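Local structure of uncharacterized protein (Legionella pneumophila subsp. pneumophila str. Philadelphia 1, 4RXV) at residues 50-55 with 88-93; 69-72 with 76-79; 83-88 with 106-111. The protein is of unknown function but contains, in this N-terminal portion, a RavJ-type peptidase domain assigned to clan CA, so it may act as a cysteine peptidase or related enzyme. One frame throughout, in Å; residues are numbered along the deposited sequence.

Contact 1: residues 50-55 with 88-93; sequences STNSLS and SSFKID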
loop_
_atom_site.group_PDB
_atom_site.type_symbol
_atom_site.label_atom_id
_atom_site.label_comp_id
_atom_site.label_asym_id
_atom_site.label_seq_id
_atom_site.Cartn_x
_atom_site.Cartn_y
_atom_site.Cartn_z
ATOM N N SER A 50 -16.941 9.396 8.904
ATOM C CA SER A 50 -17.526 8.266 9.631
ATOM C C SER A 50 -19.010 8.424 9.866
ATOM O O SER A 50 -19.742 7.426 9.871
ATOM C CB SER A 50 -16.811 8.053 10.968
ATOM O OG SER A 50 -16.944 9.183 11.816
ATOM N N THR A 51 -19.455 9.669 10.035
ATOM C CA THR A 51 -20.854 9.958 10.323
ATOM C C THR A 51 -21.581 10.613 9.156
ATOM O O THR A 51 -22.723 11.006 9.307
ATOM C CB THR A 51 -20.982 10.873 11.545
ATOM O OG1 THR A 51 -20.176 12.047 11.339
ATOM C CG2 THR A 51 -20.526 10.133 12.788
ATOM N N ASN A 52 -20.932 10.718 8.000
ATOM C CA ASN A 52 -21.588 11.202 6.789
ATOM C C ASN A 52 -22.409 10.054 6.237
ATOM O O ASN A 52 -21.917 8.940 6.154
ATOM C CB ASN A 52 -20.524 11.650 5.775
ATOM C CG ASN A 52 -21.111 12.359 4.571
ATOM O OD1 ASN A 52 -21.995 11.834 3.894
ATOM N ND2 ASN A 52 -20.603 13.554 4.285
ATOM N N SER A 53 -23.653 10.312 5.864
ATOM C CA SER A 53 -24.527 9.247 5.370
ATOM C C SER A 53 -23.927 8.476 4.189
ATOM O O SER A 53 -24.172 7.277 4.022
ATOM C CB SER A 53 -25.912 9.801 5.009
ATOM O OG SER A 53 -25.858 10.678 3.891
ATOM N N LEU A 54 -23.110 9.139 3.383
ATOM C CA LEU A 54 -22.572 8.484 2.188
ATOM C C LEU A 54 -21.539 7.412 2.507
ATOM O O LEU A 54 -21.275 6.543 1.674
ATOM C CB LEU A 54 -21.984 9.508 1.224
ATOM C CG LEU A 54 -23.021 10.445 0.608
ATOM C CD1 LEU A 54 -22.349 11.545 -0.175
ATOM C CD2 LEU A 54 -24.011 9.682 -0.276
ATOM N N SER A 55 -20.961 7.455 3.699
ATOM C CA SER A 55 -20.010 6.419 4.100
ATOM C C SER A 55 -20.671 5.063 4.315
ATOM O O SER A 55 -19.991 4.039 4.422
ATOM C CB SER A 55 -19.278 6.819 5.376
ATOM O OG SER A 55 -20.148 6.800 6.480
ATOM N N SER A 88 -16.162 9.910 -6.883
ATOM C CA SER A 88 -17.604 9.974 -6.924
ATOM C C SER A 88 -18.025 11.311 -6.371
ATOM O O SER A 88 -17.196 12.194 -6.134
ATOM C CB SER A 88 -18.223 8.860 -6.084
ATOM O OG SER A 88 -18.135 9.167 -4.707
ATOM N N SER A 89 -19.329 11.450 -6.174
ATOM C CA SER A 89 -19.911 12.652 -5.609
ATOM C C SER A 89 -19.498 12.884 -4.155
ATOM O O SER A 89 -19.544 14.012 -3.669
ATOM C CB SER A 89 -21.431 12.551 -5.685
ATOM O OG SER A 89 -21.829 11.984 -6.925
ATOM N N PHE A 90 -19.092 11.824 -3.462
ATOM C CA PHE A 90 -18.743 11.927 -2.053
ATOM C C PHE A 90 -17.415 12.672 -1.912
ATOM O O PHE A 90 -16.364 12.185 -2.362
ATOM C CB PHE A 90 -18.654 10.514 -1.455
ATOM C CG PHE A 90 -18.534 10.455 0.052
ATOM C CD1 PHE A 90 -18.649 11.566 0.868
ATOM C CD2 PHE A 90 -18.308 9.234 0.649
ATOM C CE1 PHE A 90 -18.534 11.439 2.261
ATOM C CE2 PHE A 90 -18.191 9.113 2.012
ATOM C CZ PHE A 90 -18.301 10.210 2.822
ATOM N N LYS A 91 -17.476 13.865 -1.322
ATOM C CA LYS A 91 -16.308 14.706 -1.032
ATOM C C LYS A 91 -16.268 15.135 0.433
ATOM O O LYS A 91 -17.321 15.293 1.064
ATOM C CB LYS A 91 -16.348 15.998 -1.836
ATOM C CG LYS A 91 -16.624 15.858 -3.295
ATOM C CD LYS A 91 -16.835 17.252 -3.856
ATOM C CE LYS A 91 -18.143 17.441 -4.592
ATOM N NZ LYS A 91 -18.950 18.487 -3.914
ATOM N N ILE A 92 -15.060 15.363 0.942
ATOM C CA ILE A 92 -14.799 15.921 2.258
ATOM C C ILE A 92 -13.776 17.047 2.059
ATOM O O ILE A 92 -12.758 16.874 1.379
ATOM C CB ILE A 92 -14.260 14.847 3.230
ATOM C CG1 ILE A 92 -15.333 13.783 3.477
ATOM C CG2 ILE A 92 -13.767 15.469 4.552
ATOM C CD1 ILE A 92 -14.842 12.591 4.251
ATOM N N ASP A 93 -14.069 18.208 2.637
ATOM C CA ASP A 93 -13.242 19.398 2.454
ATOM C C ASP A 93 -12.926 19.635 0.974
ATOM O O ASP A 93 -11.805 20.002 0.607
ATOM C CB ASP A 93 -11.954 19.293 3.272
ATOM C CG ASP A 93 -12.214 19.243 4.766
ATOM O OD1 ASP A 93 -13.234 19.811 5.212
ATOM O OD2 ASP A 93 -11.399 18.639 5.494
#

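Contact 2: residues 69-72 with 76-79; sequences LTPK and EYIK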
loop_
_atom_site.group_PDB
_atom_site.type_symbol
_atom_site.label_atom_id
_atom_site.label_comp_id
_atom_site.label_asym_id
_atom_site.label_seq_id
_atom_site.Cartn_x
_atom_site.Cartn_y
_atom_site.Cartn_z
ATOM N N LEU A 69 -9.423 -10.383 2.035
ATOM C CA LEU A 69 -9.151 -10.316 0.607
ATOM C C LEU A 69 -7.707 -10.686 0.398
ATOM O O LEU A 69 -6.825 -10.094 1.034
ATOM C CB LEU A 69 -9.399 -8.906 0.102
ATOM C CG LEU A 69 -9.046 -8.671 -1.352
ATOM C CD1 LEU A 69 -9.910 -9.539 -2.246
ATOM C CD2 LEU A 69 -9.185 -7.180 -1.659
ATOM N N THR A 70 -7.485 -11.636 -0.504
ATOM C CA THR A 70 -6.166 -12.177 -0.761
ATOM C C THR A 70 -5.964 -12.258 -2.269
ATOM O O THR A 70 -6.177 -13.314 -2.883
ATOM C CB THR A 70 -6.037 -13.567 -0.149
ATOM O OG1 THR A 70 -7.001 -14.455 -0.743
ATOM C CG2 THR A 70 -6.281 -13.501 1.361
ATOM N N PRO A 71 -5.574 -11.137 -2.882
ATOM C CA PRO A 71 -5.460 -11.203 -4.337
ATOM C C PRO A 71 -4.244 -12.031 -4.739
ATOM O O PRO A 71 -3.182 -11.972 -4.126
ATOM C CB PRO A 71 -5.309 -9.728 -4.747
ATOM C CG PRO A 71 -5.757 -8.932 -3.532
ATOM C CD PRO A 71 -5.344 -9.772 -2.378
ATOM N N LYS A 72 -4.409 -12.820 -5.780
ATOM C CA LYS A 72 -3.355 -13.752 -6.145
ATOM C C LYS A 72 -2.842 -13.530 -7.554
ATOM O O LYS A 72 -2.073 -14.342 -8.021
ATOM C CB LYS A 72 -3.794 -15.210 -5.935
ATOM C CG LYS A 72 -4.151 -15.507 -4.476
ATOM C CD LYS A 72 -4.504 -16.959 -4.224
ATOM C CE LYS A 72 -4.992 -17.166 -2.792
ATOM N NZ LYS A 72 -3.870 -17.263 -1.815
ATOM N N GLU A 76 -5.426 -8.206 -10.444
ATOM C CA GLU A 76 -6.274 -7.838 -9.309
ATOM C C GLU A 76 -5.728 -6.640 -8.542
ATOM O O GLU A 76 -6.492 -5.798 -8.100
ATOM C CB GLU A 76 -6.446 -9.007 -8.362
ATOM C CG GLU A 76 -7.366 -10.090 -8.876
ATOM C CD GLU A 76 -7.234 -11.294 -8.006
ATOM O OE1 GLU A 76 -7.971 -11.373 -7.002
ATOM O OE2 GLU A 76 -6.376 -12.150 -8.306
ATOM N N TYR A 77 -4.416 -6.576 -8.380
ATOM C CA TYR A 77 -3.817 -5.435 -7.689
ATOM C C TYR A 77 -3.977 -4.153 -8.504
ATOM O O TYR A 77 -4.284 -3.099 -7.948
ATOM C CB TYR A 77 -2.357 -5.703 -7.374
ATOM C CG TYR A 77 -2.177 -6.770 -6.320
ATOM C CD1 TYR A 77 -2.451 -6.500 -4.990
ATOM C CD2 TYR A 77 -1.756 -8.048 -6.651
ATOM C CE1 TYR A 77 -2.321 -7.462 -4.010
ATOM C CE2 TYR A 77 -1.618 -9.033 -5.675
ATOM C CZ TYR A 77 -1.904 -8.725 -4.353
ATOM O OH TYR A 77 -1.809 -9.651 -3.341
ATOM N N ILE A 78 -3.790 -4.242 -9.815
ATOM C CA ILE A 78 -3.987 -3.081 -10.681
ATOM C C ILE A 78 -5.443 -2.597 -10.598
ATOM O O ILE A 78 -5.711 -1.394 -10.453
ATOM C CB ILE A 78 -3.535 -3.405 -12.113
ATOM C CG1 ILE A 78 -2.017 -3.694 -12.115
ATOM C CG2 ILE A 78 -3.910 -2.292 -13.070
ATOM C CD1 ILE A 78 -1.449 -4.079 -13.475
ATOM N N LYS A 79 -6.390 -3.524 -10.643
ATOM C CA LYS A 79 -7.794 -3.159 -10.532
ATOM C C LYS A 79 -8.117 -2.530 -9.187
ATOM O O LYS A 79 -8.933 -1.625 -9.119
ATOM C CB LYS A 79 -8.682 -4.369 -10.783
ATOM C CG LYS A 79 -8.930 -4.643 -12.255
ATOM C CD LYS A 79 -9.976 -5.722 -12.448
ATOM C CE LYS A 79 -9.386 -7.082 -12.148
ATOM N NZ LYS A 79 -10.423 -8.084 -11.850
#

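Contact 3: residues 83-88 with 106-111; sequences QRNKKS and AYHSAG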
loop_
_atom_site.group_PDB
_atom_site.type_symbol
_atom_site.label_atom_id
_atom_site.label_comp_id
_atom_site.label_asym_id
_atom_site.label_seq_id
_atom_site.Cartn_x
_atom_site.Cartn_y
_atom_site.Cartn_z
ATOM N N GLN A 83 -9.940 1.035 -8.908
ATOM C CA GLN A 83 -11.245 1.181 -8.284
ATOM C C GLN A 83 -11.211 2.158 -7.126
ATOM O O GLN A 83 -12.139 2.950 -6.957
ATOM C CB GLN A 83 -11.722 -0.163 -7.785
ATOM C CG GLN A 83 -12.127 -1.101 -8.890
ATOM C CD GLN A 83 -13.186 -0.497 -9.806
ATOM O OE1 GLN A 83 -13.000 -0.409 -11.025
ATOM N NE2 GLN A 83 -14.297 -0.060 -9.218
ATOM N N ARG A 84 -10.140 2.137 -6.342
ATOM C CA ARG A 84 -10.060 3.039 -5.202
ATOM C C ARG A 84 -9.805 4.472 -5.617
ATOM O O ARG A 84 -10.050 5.369 -4.827
ATOM C CB ARG A 84 -8.941 2.612 -4.247
ATOM C CG ARG A 84 -9.009 1.230 -3.641
ATOM C CD ARG A 84 -10.232 1.046 -2.847
ATOM N NE ARG A 84 -10.465 -0.322 -2.334
ATOM C CZ ARG A 84 -10.769 -1.381 -3.083
ATOM N NH1 ARG A 84 -10.743 -1.311 -4.410
ATOM N NH2 ARG A 84 -11.071 -2.536 -2.495
ATOM N N ASN A 85 -9.324 4.702 -6.839
ATOM C CA ASN A 85 -9.051 6.052 -7.343
ATOM C C ASN A 85 -10.218 6.666 -8.102
ATOM O O ASN A 85 -10.133 7.794 -8.579
ATOM C CB ASN A 85 -7.819 6.063 -8.239
ATOM C CG ASN A 85 -6.525 6.076 -7.449
ATOM O OD1 ASN A 85 -6.502 6.023 -6.214
ATOM N ND2 ASN A 85 -5.430 6.161 -8.169
ATOM N N LYS A 86 -11.323 5.953 -8.218
ATOM C CA LYS A 86 -12.505 6.541 -8.818
ATOM C C LYS A 86 -13.070 7.659 -7.931
ATOM O O LYS A 86 -13.196 7.512 -6.714
ATOM C CB LYS A 86 -13.550 5.464 -9.095
ATOM C CG LYS A 86 -13.082 4.509 -10.174
ATOM C CD LYS A 86 -14.155 3.515 -10.591
ATOM C CE LYS A 86 -13.634 2.554 -11.663
ATOM N NZ LYS A 86 -13.088 3.249 -12.865
ATOM N N LYS A 87 -13.377 8.796 -8.550
ATOM C CA LYS A 87 -13.957 9.914 -7.828
ATOM C C LYS A 87 -15.456 9.889 -7.997
ATOM O O LYS A 87 -15.964 9.843 -9.098
ATOM C CB LYS A 87 -13.403 11.246 -8.322
ATOM C CG LYS A 87 -11.917 11.398 -8.075
ATOM C CD LYS A 87 -11.419 12.711 -8.634
ATOM C CE LYS A 87 -9.905 12.814 -8.539
ATOM N NZ LYS A 87 -9.425 14.116 -9.070
ATOM N N SER A 88 -16.162 9.910 -6.883
ATOM C CA SER A 88 -17.604 9.974 -6.924
ATOM C C SER A 88 -18.025 11.311 -6.371
ATOM O O SER A 88 -17.196 12.194 -6.134
ATOM C CB SER A 88 -18.223 8.860 -6.084
ATOM O OG SER A 88 -18.135 9.167 -4.707
ATOM N N ALA A 106 -2.160 -1.656 1.216
ATOM C CA ALA A 106 -0.954 -2.030 0.497
ATOM C C ALA A 106 -1.257 -2.547 -0.911
ATOM O O ALA A 106 -0.407 -2.437 -1.787
ATOM C CB ALA A 106 -0.166 -3.046 1.276
ATOM N N TYR A 107 -2.440 -3.106 -1.138
ATOM C CA TYR A 107 -2.801 -3.653 -2.426
ATOM C C TYR A 107 -2.816 -2.545 -3.482
ATOM O O TYR A 107 -2.531 -2.812 -4.641
ATOM C CB TYR A 107 -4.159 -4.320 -2.356
ATOM C CG TYR A 107 -4.305 -5.468 -1.368
ATOM C CD1 TYR A 107 -3.239 -6.038 -0.695
ATOM C CD2 TYR A 107 -5.572 -5.951 -1.083
ATOM C CE1 TYR A 107 -3.424 -7.068 0.207
ATOM C CE2 TYR A 107 -5.758 -6.979 -0.188
ATOM C CZ TYR A 107 -4.679 -7.516 0.460
ATOM O OH TYR A 107 -4.840 -8.550 1.357
ATOM N N HIS A 108 -3.177 -1.325 -3.080
ATOM C CA HIS A 108 -3.194 -0.198 -4.010
ATOM C C HIS A 108 -1.800 0.013 -4.576
ATOM O O HIS A 108 -1.609 0.113 -5.783
ATOM C CB HIS A 108 -3.676 1.035 -3.264
ATOM C CG HIS A 108 -3.932 2.224 -4.123
ATOM N ND1 HIS A 108 -2.937 2.904 -4.792
ATOM C CD2 HIS A 108 -5.094 2.864 -4.381
ATOM C CE1 HIS A 108 -3.495 3.902 -5.446
ATOM N NE2 HIS A 108 -4.798 3.903 -5.209
ATOM N N SER A 109 -0.818 0.116 -3.697
ATOM C CA SER A 109 0.571 0.320 -4.135
ATOM C C SER A 109 1.111 -0.860 -4.915
ATOM O O SER A 109 1.875 -0.645 -5.867
ATOM C CB SER A 109 1.491 0.615 -2.955
ATOM O OG SER A 109 1.132 1.800 -2.294
ATOM N N ALA A 110 0.741 -2.087 -4.566
ATOM C CA ALA A 110 1.133 -3.228 -5.382
ATOM C C ALA A 110 0.653 -3.035 -6.820
ATOM O O ALA A 110 1.409 -3.293 -7.762
ATOM C CB ALA A 110 0.614 -4.521 -4.795
ATOM N N GLY A 111 -0.581 -2.556 -7.005
ATOM C CA GLY A 111 -1.084 -2.283 -8.343
ATOM C C GLY A 111 -0.311 -1.204 -9.061
ATOM O O GLY A 111 0.049 -1.372 -10.229
#

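Contact 1: residues 50-55 with 88-93
Leu54 lies on the flat of the Phe90 ring, and this apolar pairing is the largest single part of the contact. Leu54 CB sits 3.7 Å from the centroid of the Phe90 ring and 9° off its normal, in good CH-pi geometry. The two side chains run past each other in opposite directions, which brings Leu54 CD1 to 3.8 Å from Phe90 CD1. With Phe90 CG anti to its own backbone N (chi1 -170°), the ring is swung out from residues 88-93 so that one face lies against the turn of 50-55.

Polar groups approach the far end of the ring without bonding to it. Asn52 CG comes obliquely to 3.6 Å from Phe90 CE1, its amide plane turned 49° from the ring. On the other flank, Ser55 N lies 3.6 Å from Phe90 CE2.

Hydrogen bonds within each segment hold these groups in place. Asn52 OD1 uses a lone pair to accept from Leu54 N at 3.0 Å, so the amide that brushes the ring is also tied to the neighbouring backbone. Ser55 OG donates to Asn52 O over 2.8 Å, and the same oxygen also accepts from the backbone N of Ser55. Within 88-93, Ser88 OG accepts from Phe90 N at 3.1 Å.

Phe60 meets the same Phe90 ring edge to face, and Phe90 and Val97 of strand 95-100 are joined by backbone hydrogen bonds. The combination illustrates how small turns can present a hydrophobic residue: an Asx turn at Asn52 leads into the 3-10 segment, and an ST turn at Ser88 precedes Phe90 at the approach to edge strand 91-92.

Contact 2: residues 69-72 with 76-79
Pro71 is laid across the ring of Tyr77, and this is the tightly packed half of the contact. Pro71 CB stands over one face of the ring, offset toward its rim and 3.6 Å from Tyr77 CZ, close enough for a CH-pi interaction. Pro71 CG adds a second contact, 3.8 Å from Tyr77 CE1. The two side chains cross at about a right angle. Tyr77 CG is anti to its carbonyl carbon (chi1 -69°), an orientation that carries the phenol back from the helix toward the loop. There Tyr77 OH lies 2.8 Å from Pro71 O, at best a weak hydrogen bond, and not a settled one, because the hydroxyl proton has another acceptor within reach.

Looser and more polar is the side formed by Glu76 and Lys72. The extended Glu76 chain runs alongside the proline, with OE1 3.7 Å from Pro71 CA. Glu76 OE2 accepts a long bond of 3.3 Å from Lys72 N, which reaches it from above the carboxylate plane, 46° out. The firmer partner of OE2 is Ser73 OG, just ahead of the helix. Lys72 itself is exposed, and it takes part through its backbone N.

The loop thus folds back on the first turn of helix 74-84. Behind it stands helix 105-114, whose Tyr107 touches Pro71 and whose Ala110 and Leu114 touch Tyr77, while Tyr205 of strand 202-206 meets the Tyr77 ring.

Contact 3: residues 83-88 with 106-111
His108 offers its ring edge, rather than a face, to the end of helix 74-84. The setting is a helix-to-helix junction inside the predicted clan CA peptidase domain: helix 105-114 meets helix 74-84 where the latter gives way to the loop leading to strand 91-92. Asn85 OD1 and Arg84 CB both lie near the imidazole plane, the carbonyl oxygen at NE2 and the methylene 3.9 Å from His108 CD2. The amide plane of Asn85 is turned 52° from the ring, so the two flat groups cross instead of stacking.

His108 CG is anti to the backbone N (chi1 -172°), which directs the ring from the N-terminal half of its helix toward that terminus. Arg84 contributes only the root of its side chain; the chain bends beyond CG, and its charged end leads away to a cation-pi contact with Phe80.

The polar atoms of Asn85 and of the buried His108 have several partners. Asn85 ND2 bonds to Glu16 OE1, and Asn85 OD1 is also bonded to Arg98 NH1, which together should fix the rotation of the amide. The other imidazole nitrogen, ND1, is hydrogen-bonded to the OH of Tyr18, whose ring also meets that of His108 edge to face, so the imidazole is gripped at both nitrogens.

The bond between the segments is nearly straight at 171°: His108 NE2 donates to Asn85 OD1 over 2.9 Å, with the oxygen in the ring plane and the donor lying above the amide carbonyl plane.

Contacts 2 and 3 hold the same helix, 74-84, near its two ends, and both lean on helix 105-114; their centres are about 11 Å apart. Tyr107 joins them directly, with its OH 2.5 Å from Leu69 O, a probable hydrogen bond. Contact 1 lies farther out, about 22 Å from the centre of the chain, but continues from contact 3 through the shared Ser88. All three mix buried and more exposed residues, yet their chemistry differs. Contact 1 is chiefly apolar between its segments, contact 2 pairs a proline-aromatic face with long or weak polar links, and contact 3, the most central, rests on one nearly straight side-chain hydrogen bond.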